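Local coordinates for protein annexin (Schistosoma mansoni, PDB 4MDU) that binds acidic phospholipid membranes and aggregates liposomes when calcium is present, and takes part in host-parasite interaction and reproduction of the worm, at residues R66-Y69 / E70-E73; L113-S116 / L117-M121. All blocks are in the same frame, centred on the assembly; numbering follows the deposited sequence.

Interaction 1. Residues R66-Y69 / E70-E73; sequences RTNY and ERQE
Thr67 and Glu70 meet because their torsions turn each side chain to the other's backbone. Thr67 OG1 lies between its own N and carbonyl carbon (chi1 69°), where Glu70 N donates to it at 3.1 Å, almost straight. Glu70 CG is anti to the carbonyl carbon (chi1 -63°) and the chain runs on extended. Its OE1 thereby accepts from Thr67 N at 3.0 Å, met from above the carboxylate plane. The two reciprocal bonds make a capping box, with Thr67 as the N-cap. The other carboxylate oxygen, Glu70 OE2, accepts from Thr33 N, which fixes the rotation of the group.

Arg71 folds back past the helix start. One face of its guanidinium lies over Thr67 C and Asn68 CA. At the edge, NH1 approaches Arg66 O at 2.6 Å, a weak bond with poor angle. The one N-H of Arg71 NE is shared between Leu105 O and a water. That water also accepts from Gln72 NE2 and lies 2.8 Å from Asn68 OD1, so it joins the three side chains. On another side, Glu73 CG comes within 3.3 Å of Tyr69 CE2, obliquely to the ring. The ring and carboxylate planes are 42° apart. The guanidinium of Arg66 turns to Asp41, with which NE forms a salt bridge.

The contact opens helix 68-82 in the first annexin repeat. Glu321, just after helix 311-320, accepts from Asn68 N. Asn68 also reaches Asp108 and Thr109, while Gln72 reaches Ile106, so this helix start is tied to the junction of helices 96-106 and 109-122.

Interaction 2. Residues L113-S116 / L117-M121; sequences LAKS and LYYAM
Lys115 O receives the N-H of Tyr119 at 2.9 Å, and the tyrosine ring leans back toward the same carbonyl. Tyr119 CD2 lies 3.2 Å from Lys115 O, obliquely to the ring. With CG anti to the carbonyl carbon (chi1 -72°), the ring is carried back along the helix toward Lys115. The aliphatic part of that lysine passes nearby, with Lys115 CG 4.3 Å from Tyr119 CE2.

Tyr118 takes the other course. Its CG is anti to the backbone N (chi1 175°), and the ring swings off from 113-116, while CB stays nearest, 3.2 Å from Lys115 O. The two neighbouring rings still meet. Tyr118 CD1 sits 3.9 Å above the plane of the Tyr119 ring, over its centre, and Tyr119 CE1 lies in plane at the edge of the Tyr118 ring. Leu117 packs its CG 3.4 Å from Leu113 O, beside the bond that this carbonyl accepts from Leu117 N.

Further i to i+4 bonds fix these positions. Tyr118 N donates to Ala114 O at 2.8 Å, and Ala120 N to Ser116 O at 2.9 Å. The alpha-helix is regular up to Ala120 and loosens at Met121, whose N makes a weak bond to Leu117 O and another bond to Tyr118 O. Met121 belongs to a calcium site, empty in this apo structure, that also uses Gly123, Gly125 and Glu173. The helix thus delivers the chain to a calcium-binding loop of the second annexin repeat.

Within helix 109-122, Leu117 faces helix 128-136 at Leu131, Ile134 and Phe135, and helix 140-156 at Val146. Tyr118 packs on Tyr150 and Leu154 of helix 140-156. Leu113 and Ser116 touch Arg314 of helix 311-320.

Overall arrangement
Both contacts are local and partly buried, and each lies on a single helix. Interaction 1 is at the N-terminal start of helix 68-82 in the first annexin repeat. Interaction 2 is in the later part of helix 109-122 in the second repeat. Their centres are about 21 Å apart and they do not touch. Interaction 1 is mostly polar, with side chains and a water serving backbone groups at a helix start. Interaction 2 relies on main-chain bonds and an apolar inner side, with Tyr119 exposed and Tyr118 partly covered by helix 140-156. It approaches a calcium site, whereas interaction 1 lies away from the annotated sites. A polar tie joins the starts of the two helices.

Interaction 1. Residues R66-Y69 / E70-E73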
loop_
_atom_site.group_PDB
_atom_site.type_symbol
_atom_site.label_atom_id
_atom_site.label_comp_id
_atom_site.label_asym_id
_atom_site.label_seq_id
_atom_site.Cartn_x
_atom_site.Cartn_y
_atom_site.Cartn_z
ATOM N N ARG B 66 24.971 19.547 -11.329
ATOM C CA ARG B 66 24.908 20.729 -10.455
ATOM C C ARG B 66 23.837 20.548 -9.379
ATOM O O ARG B 66 22.858 19.843 -9.596
ATOM C CB ARG B 66 24.585 21.988 -11.273
ATOM C CG ARG B 66 25.534 22.268 -12.454
ATOM C CD ARG B 66 26.886 22.869 -12.015
ATOM N NE ARG B 66 27.680 23.253 -13.184
ATOM C CZ ARG B 66 28.529 22.437 -13.812
ATOM N NH1 ARG B 66 28.718 21.201 -13.352
ATOM N NH2 ARG B 66 29.193 22.852 -14.892
ATOM N N THR B 67 24.005 21.192 -8.223
ATOM C CA THR B 67 22.978 21.123 -7.199
ATOM C C THR B 67 21.808 21.985 -7.642
ATOM O O THR B 67 21.928 22.788 -8.580
ATOM C CB THR B 67 23.464 21.702 -5.882
ATOM O OG1 THR B 67 23.620 23.116 -6.039
ATOM C CG2 THR B 67 24.791 21.096 -5.478
ATOM N N ASN B 68 20.678 21.811 -6.970
ATOM C CA ASN B 68 19.502 22.638 -7.209
ATOM C C ASN B 68 19.822 24.143 -7.140
ATOM O O ASN B 68 19.458 24.905 -8.029
ATOM C CB ASN B 68 18.394 22.284 -6.218
ATOM C CG ASN B 68 17.191 23.203 -6.340
ATOM O OD1 ASN B 68 16.406 23.082 -7.275
ATOM N ND2 ASN B 68 17.032 24.114 -5.381
ATOM N N TYR B 69 20.520 24.563 -6.090
ATOM C CA TYR B 69 20.949 25.949 -5.996
ATOM C C TYR B 69 21.718 26.420 -7.245
ATOM O O TYR B 69 21.406 27.463 -7.831
ATOM C CB TYR B 69 21.760 26.213 -4.722
ATOM C CG TYR B 69 22.115 27.683 -4.587
ATOM C CD1 TYR B 69 21.242 28.578 -3.974
ATOM C CD2 TYR B 69 23.296 28.179 -5.113
ATOM C CE1 TYR B 69 21.550 29.917 -3.872
ATOM C CE2 TYR B 69 23.611 29.521 -5.022
ATOM C CZ TYR B 69 22.740 30.382 -4.399
ATOM O OH TYR B 69 23.067 31.716 -4.304
ATOM N N GLU B 70 22.713 25.652 -7.671
ATOM C CA GLU B 70 23.436 26.036 -8.877
ATOM C C GLU B 70 22.535 26.063 -10.123
ATOM O O GLU B 70 22.636 26.972 -10.952
ATOM C CB GLU B 70 24.646 25.139 -9.083
ATOM C CG GLU B 70 25.664 25.258 -7.960
ATOM C CD GLU B 70 26.666 24.114 -7.945
ATOM O OE1 GLU B 70 26.372 23.037 -8.505
ATOM O OE2 GLU B 70 27.752 24.296 -7.364
ATOM N N ARG B 71 21.646 25.082 -10.251
ATOM C CA ARG B 71 20.792 25.027 -11.435
ATOM C C ARG B 71 19.965 26.312 -11.502
ATOM O O ARG B 71 19.920 26.984 -12.529
ATOM C CB ARG B 71 19.905 23.770 -11.444
ATOM C CG ARG B 71 20.706 22.449 -11.536
ATOM C CD ARG B 71 19.843 21.239 -11.880
ATOM N NE ARG B 71 18.866 20.930 -10.831
ATOM C CZ ARG B 71 19.095 20.116 -9.805
ATOM N NH1 ARG B 71 20.273 19.524 -9.669
ATOM N NH2 ARG B 71 18.147 19.892 -8.909
ATOM N N GLN B 72 19.338 26.655 -10.387
ATOM C CA GLN B 72 18.573 27.891 -10.289
ATOM C C GLN B 72 19.455 29.110 -10.537
ATOM O O GLN B 72 19.046 30.046 -11.231
ATOM C CB GLN B 72 17.877 27.969 -8.933
ATOM C CG GLN B 72 16.877 26.832 -8.747
ATOM C CD GLN B 72 15.845 26.797 -9.860
ATOM O OE1 GLN B 72 15.047 27.713 -9.995
ATOM N NE2 GLN B 72 15.871 25.747 -10.669
ATOM N N GLU B 73 20.673 29.094 -10.000
ATOM C CA GLU B 73 21.626 30.146 -10.336
ATOM C C GLU B 73 21.803 30.211 -11.836
ATOM O O GLU B 73 21.964 31.290 -12.402
ATOM C CB GLU B 73 22.972 29.893 -9.683
ATOM C CG GLU B 73 23.017 30.221 -8.223
ATOM C CD GLU B 73 23.867 31.435 -7.959
ATOM O OE1 GLU B 73 25.075 31.264 -7.679
ATOM O OE2 GLU B 73 23.333 32.562 -8.050
HETATM O O HOH W 1 16.878 23.113 -10.023
#

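Interaction 2. Residues L113-S116 / L117-M121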
loop_
_atom_site.group_PDB
_atom_site.type_symbol
_atom_site.label_atom_id
_atom_site.label_comp_id
_atom_site.label_asym_id
_atom_site.label_seq_id
_atom_site.Cartn_x
_atom_site.Cartn_y
_atom_site.Cartn_z
ATOM N N LEU B 113 8.658 19.363 -5.929
ATOM C CA LEU B 113 7.991 18.482 -4.984
ATOM C C LEU B 113 6.513 18.841 -4.902
ATOM O O LEU B 113 5.645 17.957 -4.835
ATOM C CB LEU B 113 8.672 18.503 -3.613
ATOM C CG LEU B 113 10.087 17.930 -3.644
ATOM C CD1 LEU B 113 10.718 18.059 -2.265
ATOM C CD2 LEU B 113 10.078 16.477 -4.120
ATOM N N ALA B 114 6.206 20.130 -4.930
ATOM C CA ALA B 114 4.801 20.534 -4.798
ATOM C C ALA B 114 3.968 20.027 -5.989
ATOM O O ALA B 114 2.857 19.550 -5.820
ATOM C CB ALA B 114 4.660 22.065 -4.606
ATOM N N LYS B 115 4.515 20.109 -7.192
ATOM C CA LYS B 115 3.793 19.594 -8.348
ATOM C C LYS B 115 3.470 18.097 -8.202
ATOM O O LYS B 115 2.339 17.674 -8.436
ATOM C CB LYS B 115 4.564 19.869 -9.635
ATOM C CG LYS B 115 3.801 20.735 -10.640
ATOM C CD LYS B 115 4.573 20.874 -11.952
ATOM C CE LYS B 115 3.830 21.727 -12.966
ATOM N NZ LYS B 115 4.561 21.818 -14.266
ATOM N N SER B 116 4.447 17.299 -7.798
ATOM C CA SER B 116 4.180 15.882 -7.539
ATOM C C SER B 116 3.138 15.678 -6.438
ATOM O O SER B 116 2.344 14.744 -6.510
ATOM C CB SER B 116 5.462 15.119 -7.172
ATOM O OG SER B 116 6.373 15.099 -8.256
ATOM N N LEU B 117 3.148 16.522 -5.407
ATOM C CA LEU B 117 2.151 16.392 -4.338
ATOM C C LEU B 117 0.787 16.689 -4.923
ATOM O O LEU B 117 -0.186 15.972 -4.689
ATOM C CB LEU B 117 2.449 17.341 -3.158
ATOM C CG LEU B 117 3.663 16.960 -2.306
ATOM C CD1 LEU B 117 4.013 18.094 -1.334
ATOM C CD2 LEU B 117 3.406 15.644 -1.561
ATOM N N TYR B 118 0.723 17.766 -5.695
ATOM C CA TYR B 118 -0.502 18.145 -6.381
ATOM C C TYR B 118 -1.075 16.975 -7.183
ATOM O O TYR B 118 -2.250 16.639 -7.060
ATOM C CB TYR B 118 -0.215 19.318 -7.310
ATOM C CG TYR B 118 -1.401 19.701 -8.164
ATOM C CD1 TYR B 118 -1.508 19.269 -9.469
ATOM C CD2 TYR B 118 -2.419 20.481 -7.649
ATOM C CE1 TYR B 118 -2.588 19.615 -10.242
ATOM C CE2 TYR B 118 -3.500 20.832 -8.413
ATOM C CZ TYR B 118 -3.581 20.400 -9.708
ATOM O OH TYR B 118 -4.671 20.750 -10.466
ATOM N N TYR B 119 -0.245 16.334 -8.002
ATOM C CA TYR B 119 -0.736 15.211 -8.798
ATOM C C TYR B 119 -1.121 13.998 -7.940
ATOM O O TYR B 119 -2.070 13.277 -8.246
ATOM C CB TYR B 119 0.257 14.851 -9.918
ATOM C CG TYR B 119 0.270 15.895 -11.024
ATOM C CD1 TYR B 119 -0.879 16.141 -11.771
ATOM C CD2 TYR B 119 1.414 16.647 -11.310
ATOM C CE1 TYR B 119 -0.899 17.092 -12.776
ATOM C CE2 TYR B 119 1.402 17.620 -12.328
ATOM C CZ TYR B 119 0.229 17.829 -13.053
ATOM O OH TYR B 119 0.154 18.767 -14.063
ATOM N N ALA B 120 -0.405 13.793 -6.845
ATOM C CA ALA B 120 -0.698 12.665 -5.969
ATOM C C ALA B 120 -2.084 12.793 -5.339
ATOM O O ALA B 120 -2.688 11.796 -4.916
ATOM C CB ALA B 120 0.371 12.538 -4.889
ATOM N N MET B 121 -2.594 14.018 -5.276
ATOM C CA MET B 121 -3.893 14.248 -4.645
ATOM C C MET B 121 -5.008 14.599 -5.634
ATOM O O MET B 121 -6.146 14.186 -5.456
ATOM C CB MET B 121 -3.767 15.302 -3.542
ATOM C CG MET B 121 -2.854 14.863 -2.393
ATOM S SD MET B 121 -2.694 16.099 -1.097
ATOM C CE MET B 121 -1.845 17.422 -1.954
#